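Local coordinates for protein esterase (Sinorhizobium meliloti 1021, PDB 4TX1) that acts as a carbohydrate acetylesterase of the SGNH-hydrolase family, and probably hydrolyses aryl esters as well, at residues G26-A29 with R34-L37; P42-K47 with N207-G212; A66-L71 with G78-P83; G118-V123 with R176-E181. All coordinates share one frame; numbering follows the deposited sequence.

The four contacts fall into two groups within an SGNH-type α/β/α sandwich. Interaction 1, a short β hairpin, touches the probable catalytic site: Y27 stacks on H202, which with S22 and D199 has the geometry of a Ser-His-Asp triad. It touches interaction 2, where L37 O meets S43 OG at 2.8 Å, so hairpin and helix pair form one continuous region. Interactions 3 and 4 make a second such region, joined where A79 CA approaches L122 CD2 to 3.4 Å, and both reach the fourth subunit. The centres of interactions 2 and 4 lie about 23 Å apart on opposite sides of the chain's centre, and interactions 3 and 4 are nested in the long loop that interaction 2 closes.

Interaction 1. Residues G26-A29 with R34-L37; sequences GYDA and RHAL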
loop_
_atom_site.group_PDB
_atom_site.type_symbol
_atom_site.label_atom_id
_atom_site.label_comp_id
_atom_site.label_asym_id
_atom_site.label_seq_id
_atom_site.Cartn_x
_atom_site.Cartn_y
_atom_site.Cartn_z
ATOM N N GLY A 26 22.215 -9.485 14.767
ATOM C CA GLY A 26 23.627 -9.788 15.148
ATOM C C GLY A 26 24.626 -9.183 14.145
ATOM O O GLY A 26 25.429 -9.853 13.546
ATOM N N TYR A 27 24.604 -7.870 14.010
ATOM C CA TYR A 27 25.508 -7.159 13.112
ATOM C C TYR A 27 26.931 -6.977 13.637
ATOM O O TYR A 27 27.146 -6.380 14.636
ATOM C CB TYR A 27 24.926 -5.802 12.662
ATOM C CG TYR A 27 25.635 -5.228 11.472
ATOM C CD1 TYR A 27 25.178 -5.458 10.206
ATOM C CD2 TYR A 27 26.759 -4.448 11.603
ATOM C CE1 TYR A 27 25.848 -4.990 9.108
ATOM C CE2 TYR A 27 27.420 -3.960 10.501
ATOM C CZ TYR A 27 26.961 -4.244 9.258
ATOM O OH TYR A 27 27.568 -3.786 8.141
ATOM N N ASP A 28 27.883 -7.504 12.895
ATOM C CA ASP A 28 29.349 -7.439 13.266
ATOM C C ASP A 28 29.931 -6.297 12.442
ATOM O O ASP A 28 30.189 -6.393 11.213
ATOM C CB ASP A 28 30.027 -8.744 12.858
ATOM C CG ASP A 28 31.551 -8.628 12.892
ATOM O OD1 ASP A 28 32.056 -7.771 13.655
ATOM O OD2 ASP A 28 32.183 -9.349 12.116
ATOM N N ALA A 29 30.160 -5.206 13.105
ATOM C CA ALA A 29 30.712 -3.992 12.542
ATOM C C ALA A 29 32.173 -4.143 12.068
ATOM O O ALA A 29 32.607 -3.366 11.223
ATOM C CB ALA A 29 30.589 -2.883 13.561
ATOM N N ARG A 34 27.619 -11.087 9.992
ATOM C CA ARG A 34 26.687 -11.451 11.037
ATOM C C ARG A 34 27.441 -12.197 12.126
ATOM O O ARG A 34 28.329 -13.030 11.801
ATOM C CB ARG A 34 25.628 -12.352 10.461
ATOM C CG ARG A 34 24.421 -12.504 11.365
ATOM C CD ARG A 34 23.245 -13.285 10.787
ATOM N NE ARG A 34 22.073 -13.156 11.627
ATOM C CZ ARG A 34 20.940 -13.833 11.486
ATOM N NH1 ARG A 34 20.778 -14.649 10.426
ATOM N NH2 ARG A 34 19.974 -13.698 12.382
ATOM N N HIS A 35 27.176 -11.898 13.373
ATOM C CA HIS A 35 27.723 -12.689 14.484
ATOM C C HIS A 35 27.326 -14.146 14.321
ATOM O O HIS A 35 26.206 -14.494 13.843
ATOM C CB HIS A 35 27.249 -12.142 15.887
ATOM C CG HIS A 35 27.696 -10.765 16.192
ATOM N ND1 HIS A 35 29.007 -10.363 16.071
ATOM C CD2 HIS A 35 27.023 -9.701 16.699
ATOM C CE1 HIS A 35 29.105 -9.085 16.399
ATOM N NE2 HIS A 35 27.913 -8.679 16.843
ATOM N N ALA A 36 28.180 -15.082 14.766
ATOM C CA ALA A 36 27.783 -16.456 14.876
ATOM C C ALA A 36 26.532 -16.648 15.657
ATOM O O ALA A 36 26.253 -15.890 16.591
ATOM C CB ALA A 36 28.967 -17.276 15.498
ATOM N N LEU A 37 25.864 -17.629 15.325
ATOM C CA LEU A 37 24.527 -17.975 15.902
ATOM C C LEU A 37 24.628 -17.933 17.381
ATOM O O LEU A 37 23.823 -17.348 18.040
ATOM C CB LEU A 37 24.060 -19.353 15.427
ATOM C CG LEU A 37 22.733 -19.853 16.005
ATOM C CD1 LEU A 37 21.590 -18.941 15.589
ATOM C CD2 LEU A 37 22.465 -21.288 15.574
#
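A tight β hairpin pairs G26-A29 with R34-L37, its two short antiparallel strands, 27-28 and 33-34, standing between helix 22-25 and helix 41-49. Y27 and R34 form a non-hydrogen-bonded pair with their CA atoms 4.9 Å apart and both side chains on the same face. The clasp lies one residue further along, where H35 N donates to G26 O at 2.7 Å in a nearly straight bond (166° at the hydrogen). The same carbonyl oxygen also receives a CA-H...O contact from R34 CA at 3.2 Å. G26 directly follows helix 22-25 and leaves helical geometry with a positive phi of 103°, where the chain turns into the hairpin.

The second part of the contact is the buried ring of H35. With CG beside its backbone N (chi1 -63°), the ring lies back across the first strand, and one of its faces is covered by the backbone at Y27 and D28. The D28 carboxylate turns away to its own loop, where OD1 accepts from T30 N.

Around this frame, the ring of Y27 stacks on that of H202, a member of the probable catalytic triad, and H35 NE2 donates to L203 O, the carbonyl next to that histidine. The hairpin thus touches the chain at two neighbouring residues, consistent with a part in positioning the histidine. Against the H35 ring itself, the closest atom of D28 is its CA, 3.5 Å from CE1.

Interaction 2. Residues P42-K47 with N207-G212; sequences PSVLQK and NTRAVG
V44 of helix 41-49 and G212 of helix 205-223 mark where two helices of the chain come unusually close, their local axes 7.8 Å apart and crossing at -43°. The principle is that glycine admits close helix packing, and L45 and G212 accordingly bring their CA atoms within 5.0 Å.

The van der Waals contacts with the backbone come mainly from V44, whose branches divide the work. CG1, anti to the backbone N (chi1 169°), settles against the partner backbone, 3.8 Å from both R209 O and G212 C. L45 adds a lighter touch at the side, with CD1 4.0 Å from G212 O.

The remaining contact is between an aliphatic group and a charged one. V44 CG2 sits over the centre of one face of the R209 guanidinium, 4.0 Å from its CZ, and the two side chains cross at about a right angle. The bend of the arginine at chi3 brings the flat group back over the valine, while its NH1 forms a salt bridge with D39.

With P42 resting on V55 and A57 of strand 53-59, the pair belongs to one outer helical layer of the three-layer α/β/α sandwich of SGNH hydrolases.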
loop_
_atom_site.group_PDB
_atom_site.type_symbol
_atom_site.label_atom_id
_atom_site.label_comp_id
_atom_site.label_asym_id
_atom_site.label_seq_id
_atom_site.Cartn_x
_atom_site.Cartn_y
_atom_site.Cartn_z
ATOM N N PRO A 42 19.308 -13.658 21.309
ATOM C CA PRO A 42 18.274 -14.640 21.524
ATOM C C PRO A 42 18.785 -16.094 21.719
ATOM O O PRO A 42 18.179 -16.886 22.435
ATOM C CB PRO A 42 17.460 -14.600 20.219
ATOM C CG PRO A 42 17.653 -13.193 19.794
ATOM C CD PRO A 42 19.156 -12.939 20.034
ATOM N N SER A 43 19.891 -16.428 21.065
ATOM C CA SER A 43 20.562 -17.729 21.202
ATOM C C SER A 43 21.122 -17.919 22.614
ATOM O O SER A 43 20.931 -19.025 23.193
ATOM C CB SER A 43 21.740 -17.839 20.243
ATOM O OG SER A 43 21.237 -17.779 18.881
ATOM N N VAL A 44 21.780 -16.882 23.102
ATOM C CA VAL A 44 22.300 -16.895 24.506
ATOM C C VAL A 44 21.173 -17.079 25.521
ATOM O O VAL A 44 21.249 -17.945 26.440
ATOM C CB VAL A 44 23.125 -15.669 24.819
ATOM C CG1 VAL A 44 23.367 -15.628 26.345
ATOM C CG2 VAL A 44 24.354 -15.609 23.879
ATOM N N LEU A 45 20.077 -16.309 25.368
ATOM C CA LEU A 45 18.870 -16.567 26.123
ATOM C C LEU A 45 18.345 -17.995 26.015
ATOM O O LEU A 45 17.919 -18.621 27.048
ATOM C CB LEU A 45 17.794 -15.533 25.731
ATOM C CG LEU A 45 16.536 -15.452 26.539
ATOM C CD1 LEU A 45 16.785 -15.112 28.032
ATOM C CD2 LEU A 45 15.602 -14.372 25.938
ATOM N N GLN A 46 18.279 -18.553 24.796
ATOM C CA GLN A 46 17.715 -19.863 24.604
ATOM C C GLN A 46 18.584 -20.889 25.402
ATOM O O GLN A 46 18.083 -21.890 25.953
ATOM C CB GLN A 46 17.737 -20.279 23.145
ATOM C CG GLN A 46 17.448 -21.717 22.805
ATOM C CD GLN A 46 15.997 -22.082 23.040
ATOM O OE1 GLN A 46 15.134 -21.986 22.105
ATOM N NE2 GLN A 46 15.670 -22.443 24.283
ATOM N N LYS A 47 19.884 -20.700 25.310
ATOM C CA LYS A 47 20.798 -21.691 25.950
ATOM C C LYS A 47 20.607 -21.618 27.444
ATOM O O LYS A 47 20.581 -22.680 28.103
ATOM C CB LYS A 47 22.253 -21.386 25.634
ATOM C CG LYS A 47 23.251 -22.446 26.168
ATOM C CD LYS A 47 24.646 -22.091 25.663
ATOM C CE LYS A 47 25.714 -23.139 25.942
ATOM N NZ LYS A 47 25.376 -24.350 25.150
ATOM N N ASN A 207 29.350 -7.983 23.571
ATOM C CA ASN A 207 28.301 -7.097 24.040
ATOM C C ASN A 207 26.913 -7.605 23.642
ATOM O O ASN A 207 25.939 -7.471 24.413
ATOM C CB ASN A 207 28.506 -5.677 23.676
ATOM C CG ASN A 207 29.487 -4.964 24.621
ATOM O OD1 ASN A 207 29.072 -4.455 25.639
ATOM N ND2 ASN A 207 30.751 -4.896 24.229
ATOM N N THR A 208 26.855 -8.306 22.538
ATOM C CA THR A 208 25.572 -8.951 22.128
ATOM C C THR A 208 25.252 -10.127 23.084
ATOM O O THR A 208 24.148 -10.263 23.609
ATOM C CB THR A 208 25.686 -9.456 20.724
ATOM O OG1 THR A 208 26.076 -8.382 19.853
ATOM C CG2 THR A 208 24.304 -10.103 20.240
ATOM N N ARG A 209 26.273 -10.935 23.424
ATOM C CA ARG A 209 26.063 -12.004 24.410
ATOM C C ARG A 209 25.604 -11.491 25.786
ATOM O O ARG A 209 24.688 -12.105 26.428
ATOM C CB ARG A 209 27.371 -12.820 24.582
ATOM C CG ARG A 209 27.763 -13.656 23.413
ATOM C CD ARG A 209 29.106 -14.391 23.741
ATOM N NE ARG A 209 28.673 -15.400 24.613
ATOM C CZ ARG A 209 28.198 -16.601 24.268
ATOM N NH1 ARG A 209 28.248 -17.067 23.024
ATOM N NH2 ARG A 209 27.690 -17.386 25.252
ATOM N N ALA A 210 26.089 -10.334 26.182
ATOM C CA ALA A 210 25.846 -9.716 27.494
ATOM C C ALA A 210 24.403 -9.364 27.608
ATOM O O ALA A 210 23.795 -9.509 28.677
ATOM C CB ALA A 210 26.706 -8.498 27.723
ATOM N N VAL A 211 23.817 -8.874 26.498
ATOM C CA VAL A 211 22.379 -8.600 26.501
ATOM C C VAL A 211 21.634 -9.864 26.779
ATOM O O VAL A 211 20.710 -9.848 27.599
ATOM C CB VAL A 211 21.896 -7.978 25.159
ATOM C CG1 VAL A 211 20.378 -7.914 25.161
ATOM C CG2 VAL A 211 22.573 -6.663 24.914
ATOM N N GLY A 212 21.922 -10.954 26.078
ATOM C CA GLY A 212 21.208 -12.187 26.235
ATOM C C GLY A 212 21.322 -12.718 27.665
ATOM O O GLY A 212 20.337 -13.182 28.242
#

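Interaction 3. Residues A66-L71 with G78-P83; sequences AYDDHL and GARVLP
A66 and A79 meet methyl to methyl at the inner end of this contact, whereas D68 and R80 join charges at its outer end, beside another subunit. The segments are a loop, 66-71, and the first turns of helix 78-89.

The inner part is compact because the side chains are small: A66 CB lies 3.8 Å from A79 CB, and the backbones come together with CA atoms 4.7 Å apart.

The outer part is polar and more open, with R80 exposed and a water beside D68. D68 OD1 alone takes both terminal nitrogens of R80, NH2 at 2.6 Å and, in a weak bond, NH1 at 2.9 Å. This forked salt bridge differs from the paired kind in which each carboxylate oxygen takes one nitrogen. The two planes are only 16° apart, yet they are offset, so that NH2 reaches OD1 from 35° above the carboxylate plane. The arginine chain is extended as far as CD and then bends at chi3, which swings the guanidinium toward the aspartate; its NE is held by D75. The water, 2.7 Å from D68 OD2, also lies within weak bonding distance of R80 NH1, and the same OD2 accepts from H70 NE2 of the fourth subunit.

On its inner side the helix lies against helix 112-127, A79 and L82 touching L122 and L125, while V81 and L82 meet Y19 of strand 14-20 in the central sheet.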
loop_
_atom_site.group_PDB
_atom_site.type_symbol
_atom_site.label_atom_id
_atom_site.label_comp_id
_atom_site.label_asym_id
_atom_site.label_seq_id
_atom_site.Cartn_x
_atom_site.Cartn_y
_atom_site.Cartn_z
ATOM N N ALA A 66 7.886 2.171 14.289
ATOM C CA ALA A 66 6.574 2.311 13.628
ATOM C C ALA A 66 6.631 3.271 12.453
ATOM O O ALA A 66 5.644 3.994 12.141
ATOM C CB ALA A 66 5.471 2.766 14.622
ATOM N N TYR A 67 7.790 3.330 11.808
ATOM C CA TYR A 67 8.081 4.339 10.771
ATOM C C TYR A 67 8.592 3.711 9.500
ATOM O O TYR A 67 9.382 2.817 9.481
ATOM C CB TYR A 67 9.041 5.380 11.319
ATOM C CG TYR A 67 8.534 6.043 12.592
ATOM C CD1 TYR A 67 7.612 7.126 12.545
ATOM C CD2 TYR A 67 8.876 5.554 13.813
ATOM C CE1 TYR A 67 7.087 7.634 13.703
ATOM C CE2 TYR A 67 8.287 6.069 14.993
ATOM C CZ TYR A 67 7.427 7.134 14.910
ATOM O OH TYR A 67 6.959 7.667 16.085
ATOM N N ASP A 68 8.185 4.258 8.364
ATOM C CA ASP A 68 8.610 3.727 7.101
ATOM C C ASP A 68 10.066 4.091 6.770
ATOM O O ASP A 68 10.550 5.210 7.042
ATOM C CB ASP A 68 7.773 4.395 6.018
ATOM C CG ASP A 68 6.308 4.021 6.104
ATOM O OD1 ASP A 68 6.005 2.851 6.481
ATOM O OD2 ASP A 68 5.469 5.008 5.890
ATOM N N ASP A 69 10.732 3.166 6.146
ATOM C CA ASP A 69 12.091 3.309 5.633
ATOM C C ASP A 69 12.231 2.444 4.436
ATOM O O ASP A 69 12.154 1.218 4.526
ATOM C CB ASP A 69 13.116 2.999 6.737
ATOM C CG ASP A 69 14.548 3.106 6.262
ATOM O OD1 ASP A 69 14.724 3.113 5.068
ATOM O OD2 ASP A 69 15.524 3.095 7.088
ATOM N N HIS A 70 12.356 3.058 3.242
ATOM C CA HIS A 70 12.336 2.364 1.952
ATOM C C HIS A 70 13.734 2.182 1.366
ATOM O O HIS A 70 13.928 1.938 0.191
ATOM C CB HIS A 70 11.447 3.127 0.946
ATOM C CG HIS A 70 10.081 3.431 1.445
ATOM N ND1 HIS A 70 9.150 2.450 1.748
ATOM C CD2 HIS A 70 9.499 4.615 1.762
ATOM C CE1 HIS A 70 8.028 3.036 2.162
ATOM N NE2 HIS A 70 8.211 4.346 2.131
ATOM N N LEU A 71 14.746 2.272 2.215
ATOM C CA LEU A 71 16.111 2.189 1.774
ATOM C C LEU A 71 16.755 0.805 1.644
ATOM O O LEU A 71 17.933 0.664 1.179
ATOM C CB LEU A 71 16.995 3.094 2.675
ATOM C CG LEU A 71 16.663 4.575 2.653
ATOM C CD1 LEU A 71 17.441 5.336 3.747
ATOM C CD2 LEU A 71 16.892 5.184 1.266
ATOM N N GLY A 78 8.348 -1.413 11.875
ATOM C CA GLY A 78 8.128 -2.508 12.800
ATOM C C GLY A 78 6.664 -2.781 13.018
ATOM O O GLY A 78 6.268 -3.915 13.126
ATOM N N ALA A 79 5.858 -1.742 13.036
ATOM C CA ALA A 79 4.449 -1.900 13.318
ATOM C C ALA A 79 3.701 -2.532 12.159
ATOM O O ALA A 79 2.792 -3.327 12.370
ATOM C CB ALA A 79 3.853 -0.554 13.656
ATOM N N ARG A 80 4.037 -2.196 10.925
ATOM C CA ARG A 80 3.349 -2.789 9.766
ATOM C C ARG A 80 3.582 -4.283 9.648
ATOM O O ARG A 80 2.698 -5.031 9.288
ATOM C CB ARG A 80 3.727 -2.065 8.447
ATOM C CG ARG A 80 2.901 -2.644 7.266
ATOM C CD ARG A 80 2.901 -1.545 6.138
ATOM N NE ARG A 80 4.277 -1.071 5.892
ATOM C CZ ARG A 80 4.672 0.152 5.855
ATOM N NH1 ARG A 80 3.758 1.179 5.934
ATOM N NH2 ARG A 80 5.979 0.389 5.641
ATOM N N VAL A 81 4.807 -4.710 9.970
ATOM C CA VAL A 81 5.255 -6.069 9.888
ATOM C C VAL A 81 4.791 -6.929 11.069
ATOM O O VAL A 81 4.594 -8.152 10.948
ATOM C CB VAL A 81 6.731 -6.159 9.584
ATOM C CG1 VAL A 81 7.260 -7.615 9.683
ATOM C CG2 VAL A 81 7.001 -5.531 8.211
ATOM N N LEU A 82 4.640 -6.321 12.212
ATOM C CA LEU A 82 4.536 -7.174 13.416
ATOM C C LEU A 82 3.342 -8.135 13.428
ATOM O O LEU A 82 3.518 -9.285 13.747
ATOM C CB LEU A 82 4.478 -6.289 14.664
ATOM C CG LEU A 82 4.296 -7.014 16.000
ATOM C CD1 LEU A 82 5.481 -7.925 16.280
ATOM C CD2 LEU A 82 4.102 -6.016 17.131
ATOM N N PRO A 83 2.108 -7.687 12.968
ATOM C CA PRO A 83 1.014 -8.658 12.957
ATOM C C PRO A 83 1.307 -9.957 12.234
ATOM O O PRO A 83 0.948 -11.020 12.723
ATOM C CB PRO A 83 -0.143 -7.880 12.334
ATOM C CG PRO A 83 0.134 -6.461 12.653
ATOM C CD PRO A 83 1.672 -6.361 12.500
HETATM O O HOH W 1 3.110 4.282 4.799
#

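Interaction 4. Residues G118-V123 with R176-E181; sequences GIERLV and RDLADE
L178 packs onto I119 and E120 where helix 171-182 runs beside helix 112-127, two neighbouring helices of one layer of the SGNH α/β/α sandwich. The local axes are 10.9 Å apart and run in roughly the same direction, crossing at -29°. At this separation the contact is carried by side chains, L178 reaching from its helix to the backbone of the other.

The apolar contact rests on the forked end of L178, which reaches across with CG anti to its backbone N (chi1 -172°). CD2 fits close to the neighbouring helix, 3.6 Å from E120 N and 3.7 Å from I119 CG2. CD1 instead presses against the aliphatic stem of E120, 3.9 Å from CB, the two side chains crossing at about a right angle. Deeper in, I119 and V123 both rest on I143 of strand 140-145, tying the helix to the sheet.

The charged contact is made by the ends of two glutamates, the exposed E181 and the partly exposed E120. Both extend outward from their helices and bring their carboxylates together without an intervening hydrogen bond, a pairing that would probably be unfavourable by itself. K117 offers partial compensation through its salt bridge to E120 OE2, and the proximity may slightly raise the proton affinity of one acid. The two carboxylates stand nearly perpendicular, their planes 83° apart, with E120 OE1 3.8 Å from E181 OE1.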
loop_
_atom_site.group_PDB
_atom_site.type_symbol
_atom_site.label_atom_id
_atom_site.label_comp_id
_atom_site.label_asym_id
_atom_site.label_seq_id
_atom_site.Cartn_x
_atom_site.Cartn_y
_atom_site.Cartn_z
ATOM N N GLY A 118 6.287 4.694 19.284
ATOM C CA GLY A 118 6.296 3.517 18.399
ATOM C C GLY A 118 6.220 2.239 19.235
ATOM O O GLY A 118 5.487 1.285 18.893
ATOM N N ILE A 119 6.986 2.152 20.342
ATOM C CA ILE A 119 6.863 0.948 21.178
ATOM C C ILE A 119 5.450 0.776 21.720
ATOM O O ILE A 119 4.923 -0.347 21.769
ATOM C CB ILE A 119 7.867 1.004 22.369
ATOM C CG1 ILE A 119 9.338 1.008 21.865
ATOM C CG2 ILE A 119 7.637 -0.171 23.323
ATOM C CD1 ILE A 119 9.796 -0.241 21.128
ATOM N N GLU A 120 4.845 1.882 22.112
ATOM C CA GLU A 120 3.452 1.891 22.526
ATOM C C GLU A 120 2.513 1.271 21.511
ATOM O O GLU A 120 1.653 0.443 21.824
ATOM C CB GLU A 120 3.033 3.254 22.980
ATOM C CG GLU A 120 1.607 3.323 23.526
ATOM C CD GLU A 120 1.281 4.698 24.047
ATOM O OE1 GLU A 120 0.416 4.773 24.916
ATOM O OE2 GLU A 120 1.830 5.708 23.608
ATOM N N ARG A 121 2.721 1.642 20.277
ATOM C CA ARG A 121 1.933 1.059 19.208
ATOM C C ARG A 121 2.177 -0.463 19.079
ATOM O O ARG A 121 1.257 -1.182 18.939
ATOM C CB ARG A 121 2.217 1.758 17.895
ATOM C CG ARG A 121 1.555 1.104 16.718
ATOM C CD ARG A 121 0.063 1.285 16.713
ATOM N NE ARG A 121 -0.486 0.899 15.439
ATOM C CZ ARG A 121 -1.599 0.239 15.269
ATOM N NH1 ARG A 121 -2.312 -0.131 16.289
ATOM N NH2 ARG A 121 -1.932 -0.083 14.060
ATOM N N LEU A 122 3.443 -0.894 19.134
ATOM C CA LEU A 122 3.766 -2.281 19.073
ATOM C C LEU A 122 3.088 -3.042 20.217
ATOM O O LEU A 122 2.569 -4.130 20.031
ATOM C CB LEU A 122 5.288 -2.524 19.056
ATOM C CG LEU A 122 6.030 -1.878 17.875
ATOM C CD1 LEU A 122 7.535 -2.189 18.022
ATOM C CD2 LEU A 122 5.535 -2.338 16.512
ATOM N N VAL A 123 3.126 -2.463 21.420
ATOM C CA VAL A 123 2.488 -3.156 22.563
ATOM C C VAL A 123 1.022 -3.365 22.228
ATOM O O VAL A 123 0.462 -4.436 22.456
ATOM C CB VAL A 123 2.675 -2.364 23.888
ATOM C CG1 VAL A 123 1.823 -3.030 24.983
ATOM C CG2 VAL A 123 4.188 -2.358 24.207
ATOM N N ARG A 176 11.076 2.648 30.421
ATOM C CA ARG A 176 10.709 2.145 31.741
ATOM C C ARG A 176 9.358 2.713 32.192
ATOM O O ARG A 176 8.530 1.974 32.726
ATOM C CB ARG A 176 11.800 2.539 32.775
ATOM C CG ARG A 176 11.527 2.040 34.217
ATOM C CD ARG A 176 12.571 2.558 35.215
ATOM N NE ARG A 176 13.930 2.162 34.887
ATOM C CZ ARG A 176 14.908 2.962 34.421
ATOM N NH1 ARG A 176 14.753 4.294 34.298
ATOM N NH2 ARG A 176 16.095 2.415 34.133
ATOM N N ASP A 177 9.171 4.016 31.987
ATOM C CA ASP A 177 7.894 4.747 32.299
ATOM C C ASP A 177 6.745 4.118 31.509
ATOM O O ASP A 177 5.701 3.806 32.041
ATOM C CB ASP A 177 7.968 6.196 31.990
ATOM C CG ASP A 177 8.842 7.001 32.953
ATOM O OD1 ASP A 177 9.285 6.499 33.972
ATOM O OD2 ASP A 177 9.117 8.145 32.573
ATOM N N LEU A 178 6.965 3.855 30.212
ATOM C CA LEU A 178 5.937 3.161 29.393
ATOM C C LEU A 178 5.557 1.796 29.874
ATOM O O LEU A 178 4.363 1.436 29.912
ATOM C CB LEU A 178 6.389 3.168 27.879
ATOM C CG LEU A 178 5.309 2.654 26.921
ATOM C CD1 LEU A 178 4.173 3.633 26.726
ATOM C CD2 LEU A 178 5.911 2.207 25.515
ATOM N N ALA A 179 6.553 0.968 30.246
ATOM C CA ALA A 179 6.381 -0.386 30.681
ATOM C C ALA A 179 5.492 -0.361 31.910
ATOM O O ALA A 179 4.569 -1.167 32.038
ATOM C CB ALA A 179 7.725 -1.021 30.990
ATOM N N ASP A 180 5.784 0.611 32.760
ATOM C CA ASP A 180 4.978 0.770 34.011
ATOM C C ASP A 180 3.524 1.159 33.688
ATOM O O ASP A 180 2.597 0.570 34.239
ATOM C CB ASP A 180 5.676 1.798 34.932
ATOM C CG ASP A 180 4.971 1.926 36.312
ATOM O OD1 ASP A 180 4.528 0.882 36.888
ATOM O OD2 ASP A 180 4.836 3.062 36.784
ATOM N N GLU A 181 3.340 2.082 32.751
ATOM C CA GLU A 181 2.035 2.586 32.294
ATOM C C GLU A 181 1.226 1.485 31.659
ATOM O O GLU A 181 0.054 1.308 31.962
ATOM C CB GLU A 181 2.275 3.773 31.408
ATOM C CG GLU A 181 1.044 4.484 30.879
ATOM C CD GLU A 181 1.388 5.297 29.628
ATOM O OE1 GLU A 181 0.565 5.272 28.667
ATOM O OE2 GLU A 181 2.515 5.918 29.599
#